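Local coordinates for protein 2,3-dihydroxy-2,3-dihydrophenylpropionate dehydrogenase (Pseudomonas sp. MC1, PDB 5XTF) that probably oxidises naphthalene cis-dihydrodiol to 1,2-dihydroxynaphthalene with NAD(+) as the electron acceptor, in the breakdown of aromatic hydrocarbons, at residues 96-104 / 146-157. Residues are numbered along the deposited sequence; the frame is centred on the assembly and turned at random.
Sequences GHLDCFIAN and ELKKTNGSVVMT
H97 packs against T150, whose methyl CG2 lies 3.9 Å from H97 CB and reaches the imidazole obliquely; the polar end of that ring turns to Q23. At L98 the grip becomes polar. T150 OG1, held between its backbone N and carbonyl carbon (chi1 61°), donates to L98 O at 2.7 Å, while a water accepts from L98 N and links it to E146. L98 CG also packs on L147 CD2 at 4.2 Å. D99 sets its carboxylate OD1 beside T150 CB and in a salt bridge with R256; its carbonyl O accepts the S153 amide N at 3.0 Å and opens the strand pairing. From here 100-103 and 153-157 run parallel, 13° apart: F101 N donates to S153 O, V155 N to F101 O, A103 N to V155 O and T157 N to A103 O. C100 and I102 share one face with V155, C100 SG resting 4.0 Å from V155 CG2. On the other, F101 presents a ring edge to V154 CG1, and A103 CB touches M156 CG at 4.2 Å. At N104, CG stands anti to the backbone N (chi1 165°), bringing OD1 to accept at 2.7 Å from T157 OG1, which also meets Y250 OH. Replacing N104 with an alanine would probably cost the T157 hydroxyl this acceptor and disturb the NAD(+) site, empty in this chain, to which N104 belongs. The helix 118-150 makes this a beta-alpha-beta crossover between neighbouring strands of the seven-stranded parallel sheet, order 3-2-1-4-5-6-7, the Rossmann-type sheet of short-chain dehydrogenases/reductases.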
loop_
_atom_site.group_PDB
_atom_site.type_symbol
_atom_site.label_atom_id
_atom_site.label_comp_id
_atom_site.label_asym_id
_atom_site.label_seq_id
_atom_site.Cartn_x
_atom_site.Cartn_y
_atom_site.Cartn_z
ATOM N N GLY B 96 20.950 33.689 1.987
ATOM C CA GLY B 96 22.212 33.090 1.576
ATOM C C GLY B 96 22.163 31.690 1.017
ATOM O O GLY B 96 22.867 31.384 0.052
ATOM N N HIS B 97 21.338 30.830 1.602
ATOM C CA HIS B 97 21.206 29.446 1.159
ATOM C C HIS B 97 19.774 28.996 1.442
ATOM O O HIS B 97 18.971 29.736 2.016
ATOM C CB HIS B 97 22.229 28.541 1.864
ATOM C CG HIS B 97 22.004 28.436 3.340
ATOM N ND1 HIS B 97 22.515 29.348 4.237
ATOM C CD2 HIS B 97 21.271 27.560 4.071
ATOM C CE1 HIS B 97 22.125 29.027 5.458
ATOM N NE2 HIS B 97 21.367 27.948 5.387
ATOM N N LEU B 98 19.446 27.777 1.022
ATOM C CA LEU B 98 18.127 27.206 1.270
ATOM C C LEU B 98 18.325 25.770 1.730
ATOM O O LEU B 98 18.978 24.988 1.034
ATOM C CB LEU B 98 17.247 27.262 0.016
ATOM C CG LEU B 98 15.867 26.588 0.115
ATOM C CD1 LEU B 98 14.932 27.338 1.074
ATOM C CD2 LEU B 98 15.234 26.492 -1.235
ATOM N N ASP B 99 17.774 25.423 2.897
ATOM C CA ASP B 99 17.907 24.057 3.399
ATOM C C ASP B 99 16.697 23.172 3.128
ATOM O O ASP B 99 16.865 21.966 2.944
ATOM C CB ASP B 99 18.185 24.055 4.908
ATOM C CG ASP B 99 19.483 24.755 5.257
ATOM O OD1 ASP B 99 20.553 24.123 5.103
ATOM O OD2 ASP B 99 19.433 25.938 5.681
ATOM N N CYS B 100 15.485 23.715 3.116
ATOM C CA CYS B 100 14.295 22.892 2.985
ATOM C C CYS B 100 13.266 23.639 2.158
ATOM O O CYS B 100 13.089 24.846 2.329
ATOM C CB CYS B 100 13.709 22.534 4.360
ATOM S SG CYS B 100 12.277 21.384 4.302
ATOM N N PHE B 101 12.620 22.934 1.242
ATOM C CA PHE B 101 11.507 23.482 0.477
ATOM C C PHE B 101 10.256 22.679 0.803
ATOM O O PHE B 101 10.251 21.447 0.665
ATOM C CB PHE B 101 11.773 23.450 -1.031
ATOM C CG PHE B 101 10.602 23.938 -1.850
ATOM C CD1 PHE B 101 10.277 25.285 -1.873
ATOM C CD2 PHE B 101 9.821 23.062 -2.579
ATOM C CE1 PHE B 101 9.203 25.752 -2.607
ATOM C CE2 PHE B 101 8.740 23.531 -3.322
ATOM C CZ PHE B 101 8.438 24.875 -3.329
ATOM N N ILE B 102 9.205 23.373 1.239
ATOM C CA ILE B 102 7.933 22.764 1.600
ATOM C C ILE B 102 6.914 23.205 0.568
ATOM O O ILE B 102 6.523 24.380 0.531
ATOM C CB ILE B 102 7.474 23.153 3.008
ATOM C CG1 ILE B 102 8.509 22.729 4.051
ATOM C CG2 ILE B 102 6.112 22.549 3.301
ATOM C CD1 ILE B 102 8.066 22.987 5.472
ATOM N N ALA B 103 6.494 22.269 -0.277
ATOM C CA ALA B 103 5.474 22.529 -1.279
ATOM C C ALA B 103 4.143 22.136 -0.662
ATOM O O ALA B 103 3.904 20.953 -0.397
ATOM C CB ALA B 103 5.762 21.745 -2.553
ATOM N N ASN B 104 3.276 23.121 -0.439
ATOM C CA ASN B 104 2.088 22.914 0.381
ATOM C C ASN B 104 0.835 23.566 -0.171
ATOM O O ASN B 104 -0.263 23.173 0.236
ATOM C CB ASN B 104 2.340 23.427 1.812
ATOM C CG ASN B 104 1.072 23.580 2.625
ATOM O OD1 ASN B 104 0.404 22.593 2.962
ATOM N ND2 ASN B 104 0.727 24.822 2.950
ATOM N N GLU B 146 19.712 25.032 -5.351
ATOM C CA GLU B 146 20.066 25.477 -4.006
ATOM C C GLU B 146 19.995 24.350 -2.977
ATOM O O GLU B 146 20.804 24.322 -2.042
ATOM C CB GLU B 146 19.162 26.638 -3.596
ATOM C CG GLU B 146 19.486 27.932 -4.358
ATOM C CD GLU B 146 20.919 28.432 -4.078
ATOM O OE1 GLU B 146 21.362 28.373 -2.903
ATOM O OE2 GLU B 146 21.615 28.860 -5.032
ATOM N N LEU B 147 19.049 23.419 -3.129
ATOM C CA LEU B 147 19.008 22.248 -2.253
ATOM C C LEU B 147 20.228 21.351 -2.438
ATOM O O LEU B 147 20.683 20.726 -1.470
ATOM C CB LEU B 147 17.720 21.462 -2.500
ATOM C CG LEU B 147 16.429 22.206 -2.147
ATOM C CD1 LEU B 147 15.224 21.421 -2.575
ATOM C CD2 LEU B 147 16.378 22.445 -0.649
ATOM N N LYS B 148 20.765 21.268 -3.661
ATOM C CA LYS B 148 21.963 20.466 -3.901
ATOM C C LYS B 148 23.196 21.042 -3.212
ATOM O O LYS B 148 24.089 20.284 -2.803
ATOM C CB LYS B 148 22.220 20.344 -5.402
ATOM C CG LYS B 148 21.187 19.523 -6.161
ATOM C CD LYS B 148 21.761 19.053 -7.501
ATOM C CE LYS B 148 20.708 18.344 -8.346
ATOM N NZ LYS B 148 21.182 18.145 -9.749
ATOM N N LYS B 149 23.277 22.374 -3.114
ATOM C CA LYS B 149 24.408 23.015 -2.457
ATOM C C LYS B 149 24.385 22.777 -0.962
ATOM O O LYS B 149 25.439 22.738 -0.322
ATOM C CB LYS B 149 24.396 24.512 -2.732
ATOM C CG LYS B 149 24.641 24.897 -4.187
ATOM C CD LYS B 149 24.721 26.417 -4.245
ATOM C CE LYS B 149 24.489 26.982 -5.617
ATOM N NZ LYS B 149 24.798 28.439 -5.599
ATOM N N THR B 150 23.206 22.604 -0.383
ATOM C CA THR B 150 23.107 22.330 1.040
ATOM C C THR B 150 22.777 20.872 1.327
ATOM O O THR B 150 22.671 20.499 2.503
ATOM C CB THR B 150 22.043 23.230 1.667
ATOM O OG1 THR B 150 20.781 22.950 1.041
ATOM C CG2 THR B 150 22.395 24.716 1.443
ATOM N N ASN B 151 22.618 20.051 0.283
ATOM C CA ASN B 151 22.099 18.692 0.384
ATOM C C ASN B 151 20.878 18.675 1.296
ATOM O O ASN B 151 20.833 18.014 2.339
ATOM C CB ASN B 151 23.188 17.724 0.853
ATOM C CG ASN B 151 24.291 17.540 -0.181
ATOM O OD1 ASN B 151 24.325 18.200 -1.242
ATOM N ND2 ASN B 151 25.218 16.648 0.132
ATOM N N GLY B 152 19.884 19.446 0.889
ATOM C CA GLY B 152 18.742 19.731 1.722
ATOM C C GLY B 152 17.621 18.749 1.513
ATOM O O GLY B 152 17.821 17.637 1.019
ATOM N N SER B 153 16.414 19.164 1.891
ATOM C CA SER B 153 15.281 18.267 1.725
ATOM C C SER B 153 14.085 18.984 1.104
ATOM O O SER B 153 14.047 20.212 0.974
ATOM C CB SER B 153 14.889 17.616 3.065
ATOM O OG SER B 153 14.329 18.552 3.959
ATOM N N VAL B 154 13.105 18.170 0.701
ATOM C CA VAL B 154 11.798 18.615 0.243
ATOM C C VAL B 154 10.739 17.951 1.108
ATOM O O VAL B 154 10.861 16.769 1.447
ATOM C CB VAL B 154 11.574 18.270 -1.241
ATOM C CG1 VAL B 154 10.201 18.698 -1.675
ATOM C CG2 VAL B 154 12.621 18.930 -2.079
ATOM N N VAL B 155 9.701 18.702 1.466
ATOM C CA VAL B 155 8.505 18.137 2.084
ATOM C C VAL B 155 7.318 18.617 1.283
ATOM O O VAL B 155 7.160 19.824 1.074
ATOM C CB VAL B 155 8.333 18.533 3.558
ATOM C CG1 VAL B 155 7.207 17.711 4.178
ATOM C CG2 VAL B 155 9.629 18.349 4.322
ATOM N N MET B 156 6.497 17.679 0.816
ATOM C CA MET B 156 5.261 17.990 0.129
ATOM C C MET B 156 4.079 17.704 1.039
ATOM O O MET B 156 4.105 16.778 1.858
ATOM C CB MET B 156 5.117 17.179 -1.159
ATOM C CG MET B 156 6.067 17.594 -2.272
ATOM S SD MET B 156 6.069 16.419 -3.645
ATOM C CE MET B 156 7.425 15.343 -3.211
ATOM N N THR B 157 3.044 18.508 0.898
ATOM C CA THR B 157 1.772 18.213 1.532
ATOM C C THR B 157 0.986 17.285 0.604
ATOM O O THR B 157 0.627 17.663 -0.521
ATOM C CB THR B 157 1.005 19.505 1.827
ATOM O OG1 THR B 157 1.716 20.286 2.802
ATOM C CG2 THR B 157 -0.391 19.204 2.335
HETATM O O HOH W 1 21.355 26.712 -0.788
#